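PDB 6GIO: amino acid amide racemase from Ochrobactrum anthropi, which binds pyridoxal-5'-phosphate and belongs to the class-III aminotransferase family, here as a two-chain assembly whose subunits both contribute to each cofactor site. Local coordinates for residues N84-S89 with A302-R307; F108-S113 with T295-P300; V120-A125 with P289-Q294. All blocks are in the same frame, centred on the assembly; numbering follows the deposited sequence.

In the fold
From the N terminus, helix 85-97 opens the largest loop, strand 104-109 leads into the second and helix 112-127 begins the third. The chain then runs through the remaining strands of the cofactor-binding sheet before it returns, and it closes the three in reverse order: residues 289-294 complete contact 3, 295-300 contact 2 and 302-307 contact 1. The loops are therefore concentric, and none cross. Contacts 1 and 2 touch where N84 meets G298, and contacts 2 and 3 touch where H110 meets Q294, whereas contacts 1 and 3 stay apart. Together they fasten the loop after helix 282-285 and the start of helix 300-315 onto two helices and an edge strand beside the subunit interface.

Contact 1 of 3, residues N84-S89 with A302-R307; sequences NEAAVS and ATAAGR
T303 sets its side chain against A86 and A87 in the first turn of helix 85-97 and offers a compact example of how two helices close on small residues. At its base, CB of T303 lies 3.6 Å from CA of A87. From there the side chain forks. The methyl branch, CG2, continues alongside A87 and reaches its CB at 3.8 Å. The hydroxyl branch stands between the backbone N and the carbonyl carbon (chi1 56°), a torsion that turns OG1 to within 3.3 Å of CB of A86. OG1 also comes near the amide of A87, but the angle there is poor; its polar partner is O of N299, the N-cap residue just before helix 300-315.

The A87 amide has a better acceptor of its own. N84 is the N-cap, and its OD1 receives the A87 N-H at 3.0 Å, with the donor standing above the carbonyl plane. Beside T303, CB of A86 packs against A304, 4.2 Å from CB of A304. The two short helical segments approach to 8.1 Å between axes at an angle of 46°.

At the far end, R307 bends at chi3 as it passes A86 O and lays one face of its guanidinium over S89, whose CB is 3.5 Å from CZ of R307. NE of R307 meanwhile forms a salt bridge with D93, further along helix 85-97, which anchors the flat group. S89 OG turns back to E85 O, so that this carbonyl accepts both the hydroxyl and the backbone amide of S89, from opposite faces. What results is a close crossing of alanine-lined helices at an asparagine-capped helix start.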
loop_
_atom_site.group_PDB
_atom_site.type_symbol
_atom_site.label_atom_id
_atom_site.label_comp_id
_atom_site.label_asym_id
_atom_site.label_seq_id
_atom_site.Cartn_x
_atom_site.Cartn_y
_atom_site.Cartn_z
ATOM N N ASN C 84 17.651 2.298 -5.812
ATOM C CA ASN C 84 18.510 2.152 -4.646
ATOM C C ASN C 84 19.014 0.751 -4.588
ATOM O O ASN C 84 18.390 -0.133 -5.151
ATOM C CB ASN C 84 17.769 2.549 -3.351
ATOM C CG ASN C 84 16.573 1.684 -3.063
ATOM O OD1 ASN C 84 16.702 0.596 -2.463
ATOM N ND2 ASN C 84 15.382 2.170 -3.464
ATOM N N GLU C 85 20.143 0.553 -3.915
ATOM C CA GLU C 85 20.839 -0.746 -3.870
ATOM C C GLU C 85 19.978 -1.873 -3.313
ATOM O O GLU C 85 19.959 -2.959 -3.886
ATOM C CB GLU C 85 22.133 -0.638 -3.038
ATOM C CG GLU C 85 22.936 -1.942 -2.878
ATOM C CD GLU C 85 23.486 -2.475 -4.204
ATOM O OE1 GLU C 85 23.646 -1.729 -5.172
ATOM O OE2 GLU C 85 23.759 -3.656 -4.292
ATOM N N ALA C 86 19.282 -1.623 -2.197
ATOM C CA ALA C 86 18.444 -2.624 -1.578
ATOM C C ALA C 86 17.373 -3.184 -2.516
ATOM O O ALA C 86 17.224 -4.394 -2.644
ATOM C CB ALA C 86 17.811 -2.076 -0.297
ATOM N N ALA C 87 16.621 -2.292 -3.147
ATOM C CA ALA C 87 15.525 -2.673 -3.965
ATOM C C ALA C 87 16.047 -3.375 -5.231
ATOM O O ALA C 87 15.453 -4.358 -5.663
ATOM C CB ALA C 87 14.722 -1.444 -4.353
ATOM N N VAL C 88 17.135 -2.868 -5.834
ATOM C CA VAL C 88 17.640 -3.514 -7.074
ATOM C C VAL C 88 18.132 -4.918 -6.722
ATOM O O VAL C 88 17.813 -5.885 -7.417
ATOM C CB VAL C 88 18.707 -2.649 -7.769
ATOM C CG1 VAL C 88 19.367 -3.389 -8.950
ATOM C CG2 VAL C 88 18.059 -1.376 -8.257
ATOM N N SER C 89 18.865 -5.026 -5.606
ATOM C CA SER C 89 19.371 -6.321 -5.118
ATOM C C SER C 89 18.269 -7.304 -4.745
ATOM O O SER C 89 18.350 -8.454 -5.143
ATOM C CB SER C 89 20.359 -6.150 -3.949
ATOM O OG SER C 89 21.382 -5.254 -4.334
ATOM N N ALA C 302 12.080 -1.201 3.489
ATOM C CA ALA C 302 11.243 -2.355 3.329
ATOM C C ALA C 302 11.973 -3.365 2.491
ATOM O O ALA C 302 11.926 -4.541 2.834
ATOM C CB ALA C 302 9.927 -1.967 2.660
ATOM N N THR C 303 12.660 -2.917 1.416
ATOM C CA THR C 303 13.371 -3.892 0.543
ATOM C C THR C 303 14.564 -4.520 1.237
ATOM O O THR C 303 14.819 -5.707 1.039
ATOM C CB THR C 303 13.779 -3.333 -0.841
ATOM O OG1 THR C 303 14.582 -2.172 -0.698
ATOM C CG2 THR C 303 12.555 -2.949 -1.630
ATOM N N ALA C 304 15.274 -3.759 2.077
ATOM C CA ALA C 304 16.332 -4.350 2.885
ATOM C C ALA C 304 15.765 -5.460 3.814
ATOM O O ALA C 304 16.367 -6.533 3.932
ATOM C CB ALA C 304 17.107 -3.294 3.683
ATOM N N ALA C 305 14.620 -5.204 4.475
ATOM C CA ALA C 305 13.997 -6.225 5.315
ATOM C C ALA C 305 13.697 -7.496 4.490
ATOM O O ALA C 305 13.911 -8.621 4.928
ATOM C CB ALA C 305 12.739 -5.684 5.982
ATOM N N GLY C 306 13.211 -7.311 3.282
ATOM C CA GLY C 306 12.915 -8.459 2.414
ATOM C C GLY C 306 14.145 -9.271 2.043
ATOM O O GLY C 306 14.083 -10.498 1.920
ATOM N N ARG C 307 15.267 -8.583 1.843
ATOM C CA ARG C 307 16.510 -9.293 1.526
ATOM C C ARG C 307 16.902 -10.159 2.709
ATOM O O ARG C 307 17.331 -11.289 2.518
ATOM C CB ARG C 307 17.640 -8.335 1.183
ATOM C CG ARG C 307 17.416 -7.599 -0.098
ATOM C CD ARG C 307 18.728 -7.172 -0.673
ATOM N NE ARG C 307 19.392 -8.316 -1.276
ATOM C CZ ARG C 307 20.713 -8.482 -1.327
ATOM N NH1 ARG C 307 21.550 -7.582 -0.804
ATOM N NH2 ARG C 307 21.199 -9.558 -1.905
#

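Contact 2 of 3, residues F108-S113 with T295-P300. With PLP (pyridoxal-5'-phosphate), chain G; PLP (pyridoxal-5'-phosphate), chain E.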
loop_
_atom_site.group_PDB
_atom_site.type_symbol
_atom_site.label_atom_id
_atom_site.label_comp_id
_atom_site.label_asym_id
_atom_site.label_seq_id
_atom_site.Cartn_x
_atom_site.Cartn_y
_atom_site.Cartn_z
ATOM N N PHE C 108 7.631 -3.461 -7.390
ATOM C CA PHE C 108 7.391 -3.511 -5.944
ATOM C C PHE C 108 6.202 -2.702 -5.477
ATOM O O PHE C 108 5.917 -1.637 -6.028
ATOM C CB PHE C 108 8.612 -2.964 -5.217
ATOM C CG PHE C 108 9.788 -3.890 -5.245
ATOM C CD1 PHE C 108 9.749 -5.108 -4.554
ATOM C CD2 PHE C 108 10.927 -3.570 -5.996
ATOM C CE1 PHE C 108 10.820 -5.986 -4.595
ATOM C CE2 PHE C 108 12.019 -4.426 -6.005
ATOM C CZ PHE C 108 11.966 -5.644 -5.326
ATOM N N GLY C 109 5.558 -3.160 -4.398
ATOM C CA GLY C 109 4.479 -2.383 -3.791
ATOM C C GLY C 109 4.507 -2.598 -2.308
ATOM O O GLY C 109 5.548 -2.994 -1.759
ATOM N N HIS C 110 3.396 -2.303 -1.654
ATOM C CA HIS C 110 3.323 -2.401 -0.188
ATOM C C HIS C 110 2.510 -3.517 0.343
ATOM O O HIS C 110 2.605 -3.813 1.535
ATOM C CB HIS C 110 2.679 -1.157 0.363
ATOM C CG HIS C 110 3.332 0.080 -0.091
ATOM N ND1 HIS C 110 4.656 0.357 0.193
ATOM C CD2 HIS C 110 2.861 1.126 -0.804
ATOM C CE1 HIS C 110 4.954 1.546 -0.297
ATOM N NE2 HIS C 110 3.897 2.016 -0.934
ATOM N N SER C 111 1.660 -4.110 -0.498
ATOM C CA SER C 111 0.656 -5.064 -0.010
ATOM C C SER C 111 0.274 -6.104 -1.059
ATOM O O SER C 111 0.508 -5.913 -2.236
ATOM C CB SER C 111 -0.631 -4.355 0.495
ATOM O OG SER C 111 -1.427 -3.718 -0.546
ATOM N N GLY C 112 -0.311 -7.207 -0.615
ATOM C CA GLY C 112 -0.900 -8.188 -1.557
ATOM C C GLY C 112 -1.962 -7.540 -2.443
ATOM O O GLY C 112 -2.018 -7.781 -3.655
ATOM N N SER C 113 -2.770 -6.672 -1.841
ATOM C CA SER C 113 -3.845 -5.967 -2.542
ATOM C C SER C 113 -3.367 -5.071 -3.631
ATOM O O SER C 113 -3.991 -5.033 -4.685
ATOM C CB SER C 113 -4.662 -5.091 -1.565
ATOM O OG SER C 113 -5.178 -5.908 -0.506
ATOM N N THR C 295 4.489 6.257 -4.545
ATOM C CA THR C 295 5.693 7.012 -4.192
ATOM C C THR C 295 6.787 6.230 -3.431
ATOM O O THR C 295 7.965 6.206 -3.882
ATOM C CB THR C 295 5.335 8.299 -3.449
ATOM O OG1 THR C 295 4.507 9.109 -4.302
ATOM C CG2 THR C 295 6.602 9.092 -3.124
ATOM N N THR C 296 6.414 5.616 -2.308
ATOM C CA THR C 296 7.393 4.947 -1.446
ATOM C C THR C 296 7.584 3.473 -1.705
ATOM O O THR C 296 8.313 2.820 -0.986
ATOM C CB THR C 296 7.076 5.123 0.057
ATOM O OG1 THR C 296 5.834 4.495 0.346
ATOM C CG2 THR C 296 7.017 6.587 0.409
ATOM N N ALA C 297 6.923 2.931 -2.707
ATOM C CA ALA C 297 7.188 1.557 -3.122
ATOM C C ALA C 297 8.662 1.373 -3.481
ATOM O O ALA C 297 9.282 2.233 -4.133
ATOM C CB ALA C 297 6.322 1.177 -4.321
ATOM N N GLY C 298 9.217 0.244 -3.040
ATOM C CA GLY C 298 10.593 -0.102 -3.336
ATOM C C GLY C 298 11.553 0.732 -2.539
ATOM O O GLY C 298 12.695 0.879 -2.936
ATOM N N ASN C 299 11.084 1.268 -1.393
ATOM C CA ASN C 299 11.902 2.114 -0.586
ATOM C C ASN C 299 12.956 1.203 0.024
ATOM O O ASN C 299 12.734 0.009 0.166
ATOM C CB ASN C 299 11.081 2.813 0.513
ATOM C CG ASN C 299 10.490 1.837 1.489
ATOM O OD1 ASN C 299 11.208 1.330 2.364
ATOM N ND2 ASN C 299 9.186 1.497 1.299
ATOM N N PRO C 300 14.124 1.767 0.361
ATOM C CA PRO C 300 15.268 0.969 0.759
ATOM C C PRO C 300 15.124 0.241 2.103
ATOM O O PRO C 300 15.830 -0.760 2.335
ATOM C CB PRO C 300 16.382 1.988 0.813
ATOM C CG PRO C 300 15.726 3.308 1.004
ATOM C CD PRO C 300 14.450 3.191 0.236
HETATM N N1 PLP G . -3.617 -12.526 -1.901
HETATM C C2 PLP G . -3.641 -13.519 -0.978
HETATM C C2A PLP G . -3.631 -14.969 -1.356
HETATM C C3 PLP G . -3.701 -13.205 0.472
HETATM O O3 PLP G . -3.733 -14.197 1.370
HETATM C C4 PLP G . -3.689 -11.798 0.922
HETATM C C4A PLP G . -3.731 -11.473 2.380
HETATM C C5 PLP G . -3.647 -10.780 -0.186
HETATM C C6 PLP G . -3.616 -11.217 -1.528
HETATM C C5A PLP G . -3.695 -9.299 0.152
HETATM O O4P PLP G . -2.683 -8.853 1.064
HETATM P P PLP G . -2.863 -7.509 1.908
HETATM O O1P PLP G . -1.447 -7.186 2.272
HETATM O O2P PLP G . -3.724 -7.855 3.109
HETATM O O3P PLP G . -3.465 -6.497 0.944
HETATM N N1 PLP E . -2.743 12.329 -3.548
HETATM C C2 PLP E . -1.888 13.383 -3.720
HETATM C C2A PLP E . -2.354 14.816 -3.595
HETATM C C3 PLP E . -0.454 13.114 -4.045
HETATM O O3 PLP E . 0.454 14.100 -4.247
HETATM C C4 PLP E . -0.010 11.706 -4.156
HETATM C C4A PLP E . 1.402 11.369 -4.467
HETATM C C5 PLP E . -1.028 10.635 -3.961
HETATM C C6 PLP E . -2.344 11.021 -3.658
HETATM C C5A PLP E . -0.554 9.177 -4.089
HETATM O O4P PLP E . 0.390 8.744 -3.074
HETATM P P PLP E . 1.234 7.403 -3.309
HETATM O O1P PLP E . 2.112 7.791 -4.501
HETATM O O2P PLP E . 0.275 6.300 -3.727
HETATM O O3P PLP E . 1.946 7.182 -2.016
HETATM O O HOH W 1 7.856 -1.488 -1.374
HETATM O O HOH W 2 7.000 -0.689 1.083
HETATM O O HOH W 3 3.654 5.127 -1.469
#
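H110 and T296 meet at about a right angle where a strand-to-helix turn, the phosphate-binding element of this fold type I PLP enzyme, faces a type II beta turn running from T296 to N299.

Direct packing comes first. OG1 of T296, set between its backbone N and carbonyl carbon (chi1 64°), meets the H110 ring from that position, 3.1 Å from CE1 of H110. CB of A297 rests 3.3 Å from F108 O. G298 passes beside CB of F108, whose ring leads on to helix 85-97.

Direct hydrogen bonds run within the turn and out to the cofactors. ND2 of N299 donates to T296 O at 2.8 Å, almost in its own amide plane, and braces the turn. The backbone amides of G112 and S113 both donate to the phosphate of one PLP. T295 instead gives its backbone N-H and hydroxyl to O1P of the second PLP, so the chain contributes to both sites.

Waters bridge the segments. One joins G109 O to G298 N; another lies in the H110 ring plane, 2.7 Å from ND1 of H110, and accepts a weak bond from ND2 of N299. A third accepts from T296 N, sits 3.2 Å from NE2 of H110, and donates to O3P of the second PLP at 2.7 Å.

Contact 3 of 3, residues V120-A125 with P289-Q294. With PLP (pyridoxal-5'-phosphate), chain E.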
loop_
_atom_site.group_PDB
_atom_site.type_symbol
_atom_site.label_atom_id
_atom_site.label_comp_id
_atom_site.label_asym_id
_atom_site.label_seq_id
_atom_site.Cartn_x
_atom_site.Cartn_y
_atom_site.Cartn_z
ATOM N N VAL C 120 -3.644 -7.109 -12.244
ATOM C CA VAL C 120 -4.816 -7.020 -13.128
ATOM C C VAL C 120 -4.747 -5.852 -14.116
ATOM O O VAL C 120 -5.064 -6.018 -15.322
ATOM C CB VAL C 120 -6.199 -7.024 -12.392
ATOM C CG1 VAL C 120 -6.393 -5.825 -11.479
ATOM C CG2 VAL C 120 -7.312 -7.056 -13.424
ATOM N N ARG C 121 -4.292 -4.699 -13.637
ATOM C CA ARG C 121 -4.183 -3.508 -14.512
ATOM C C ARG C 121 -3.199 -3.771 -15.664
ATOM O O ARG C 121 -3.537 -3.507 -16.787
ATOM C CB ARG C 121 -3.689 -2.313 -13.699
ATOM C CG ARG C 121 -4.673 -1.796 -12.663
ATOM C CD ARG C 121 -4.331 -0.393 -12.217
ATOM N NE ARG C 121 -4.124 0.521 -13.312
ATOM C CZ ARG C 121 -3.158 1.412 -13.388
ATOM N NH1 ARG C 121 -2.560 1.852 -12.295
ATOM N NH2 ARG C 121 -2.775 1.839 -14.570
ATOM N N VAL C 122 -2.055 -4.370 -15.381
ATOM C CA VAL C 122 -1.015 -4.481 -16.403
ATOM C C VAL C 122 -1.235 -5.684 -17.292
ATOM O O VAL C 122 -0.859 -5.689 -18.480
ATOM C CB VAL C 122 0.405 -4.482 -15.769
ATOM C CG1 VAL C 122 0.692 -5.772 -15.033
ATOM C CG2 VAL C 122 1.468 -4.184 -16.821
ATOM N N LEU C 123 -1.825 -6.726 -16.729
ATOM C CA LEU C 123 -2.147 -7.913 -17.565
ATOM C C LEU C 123 -3.186 -7.585 -18.656
ATOM O O LEU C 123 -3.005 -7.928 -19.844
ATOM C CB LEU C 123 -2.610 -9.064 -16.711
ATOM C CG LEU C 123 -1.582 -9.788 -15.854
ATOM C CD1 LEU C 123 -2.315 -10.525 -14.734
ATOM C CD2 LEU C 123 -0.775 -10.758 -16.689
ATOM N N THR C 124 -4.248 -6.894 -18.269
ATOM C CA THR C 124 -5.302 -6.553 -19.243
ATOM C C THR C 124 -4.732 -5.598 -20.295
ATOM O O THR C 124 -4.917 -5.820 -21.498
ATOM C CB THR C 124 -6.518 -5.970 -18.562
ATOM O OG1 THR C 124 -6.094 -4.952 -17.672
ATOM C CG2 THR C 124 -7.219 -7.034 -17.759
ATOM N N ALA C 125 -3.962 -4.605 -19.844
ATOM C CA ALA C 125 -3.415 -3.592 -20.741
ATOM C C ALA C 125 -2.423 -4.226 -21.697
ATOM O O ALA C 125 -2.502 -3.970 -22.873
ATOM C CB ALA C 125 -2.763 -2.444 -19.966
ATOM N N PRO C 289 5.930 3.228 -19.354
ATOM C CA PRO C 289 6.451 3.874 -18.179
ATOM C C PRO C 289 5.355 4.447 -17.305
ATOM O O PRO C 289 4.266 4.749 -17.758
ATOM C CB PRO C 289 7.357 4.975 -18.762
ATOM C CG PRO C 289 6.731 5.306 -20.079
ATOM C CD PRO C 289 6.237 3.979 -20.585
ATOM N N ALA C 290 5.641 4.564 -16.036
ATOM C CA ALA C 290 4.774 5.299 -15.120
ATOM C C ALA C 290 3.323 4.817 -15.103
ATOM O O ALA C 290 2.418 5.602 -14.994
ATOM C CB ALA C 290 4.824 6.770 -15.447
ATOM N N PHE C 291 3.122 3.519 -15.206
ATOM C CA PHE C 291 1.809 2.960 -15.344
ATOM C C PHE C 291 1.205 2.548 -14.017
ATOM O O PHE C 291 0.002 2.610 -13.858
ATOM C CB PHE C 291 1.916 1.742 -16.231
ATOM C CG PHE C 291 0.605 1.243 -16.741
ATOM C CD1 PHE C 291 -0.219 2.067 -17.504
ATOM C CD2 PHE C 291 0.222 -0.072 -16.519
ATOM C CE1 PHE C 291 -1.416 1.601 -18.001
ATOM C CE2 PHE C 291 -0.975 -0.552 -16.994
ATOM C CZ PHE C 291 -1.800 0.284 -17.741
ATOM N N VAL C 292 2.032 2.059 -13.099
ATOM C CA VAL C 292 1.563 1.714 -11.760
ATOM C C VAL C 292 2.547 2.263 -10.730
ATOM O O VAL C 292 3.502 1.599 -10.374
ATOM C CB VAL C 292 1.373 0.194 -11.583
ATOM C CG1 VAL C 292 0.593 -0.076 -10.308
ATOM C CG2 VAL C 292 0.608 -0.414 -12.758
ATOM N N LEU C 293 2.277 3.475 -10.243
ATOM C CA LEU C 293 3.190 4.227 -9.401
ATOM C C LEU C 293 2.683 4.369 -7.994
ATOM O O LEU C 293 1.500 4.698 -7.780
ATOM C CB LEU C 293 3.347 5.638 -9.935
ATOM C CG LEU C 293 3.991 5.832 -11.315
ATOM C CD1 LEU C 293 4.204 7.329 -11.526
ATOM C CD2 LEU C 293 5.289 5.063 -11.451
ATOM N N GLN C 294 3.553 4.106 -7.025
ATOM C CA GLN C 294 3.276 4.499 -5.642
ATOM C C GLN C 294 4.560 5.044 -5.085
ATOM O O GLN C 294 5.580 4.348 -5.093
ATOM C CB GLN C 294 2.819 3.337 -4.799
ATOM C CG GLN C 294 1.398 2.902 -5.052
ATOM C CD GLN C 294 1.091 1.656 -4.261
ATOM O OE1 GLN C 294 1.632 0.581 -4.557
ATOM N NE2 GLN C 294 0.274 1.798 -3.217
HETATM N N1 PLP E . -2.743 12.329 -3.548
HETATM C C2 PLP E . -1.888 13.383 -3.720
HETATM C C2A PLP E . -2.354 14.816 -3.595
HETATM C C3 PLP E . -0.454 13.114 -4.045
HETATM O O3 PLP E . 0.454 14.100 -4.247
HETATM C C4 PLP E . -0.010 11.706 -4.156
HETATM C C4A PLP E . 1.402 11.369 -4.467
HETATM C C5 PLP E . -1.028 10.635 -3.961
HETATM C C6 PLP E . -2.344 11.021 -3.658
HETATM C C5A PLP E . -0.554 9.177 -4.089
HETATM O O4P PLP E . 0.390 8.744 -3.074
HETATM P P PLP E . 1.234 7.403 -3.309
HETATM O O1P PLP E . 2.112 7.791 -4.501
HETATM O O2P PLP E . 0.275 6.300 -3.727
HETATM O O3P PLP E . 1.946 7.182 -2.016
#
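R121 grips F291 twice, by its carbonyl and by its ring, and this pair forms the tight part of the contact. NH2 of R121 donates to F291 O at 3.0 Å, and NH1 adds a weak bond to the same oxygen. The first bond is not straight, its N-H...O angle being 133°, and the oxygen lies tilted from the guanidinium plane. The same NH2 stands 3.6 Å above the ring plane of F291, over its centre. This is a cation-pi contact, with CZ of R121 4.7 Å from the ring centroid, but it is no flat stack, since the two planes are 55° apart. Placing CG anti to the backbone N of F291 (chi1 -166°) carries the ring to the helix, which it meets edge-on at R121 O and V122 CA, and a bend at chi3 of R121 brings NH2 to where it reaches both the ring face and the carbonyl oxygen.

In the fold type I architecture of class-III aminotransferases, helix 112-127 starts at the phosphate-binding turn; here its C-terminal half receives the loop that runs toward helix 300-315. CB of A125 touches CZ of F291 at 3.6 Å.

The rest is looser. CG2 of V292 sits over one face of the R121 guanidinium, offset toward the rim, 3.9 Å from NH1 of R121, and CG2 of V122 stays 4.3 Å from CD2 of F291. A125, though it touches the ring, is only partly buried, so the contact is less enclosed at this end. The ring of F291 is nevertheless buried: H287 meets it edge-to-face, and H157 and I18 of the second subunit pack on it across the interface.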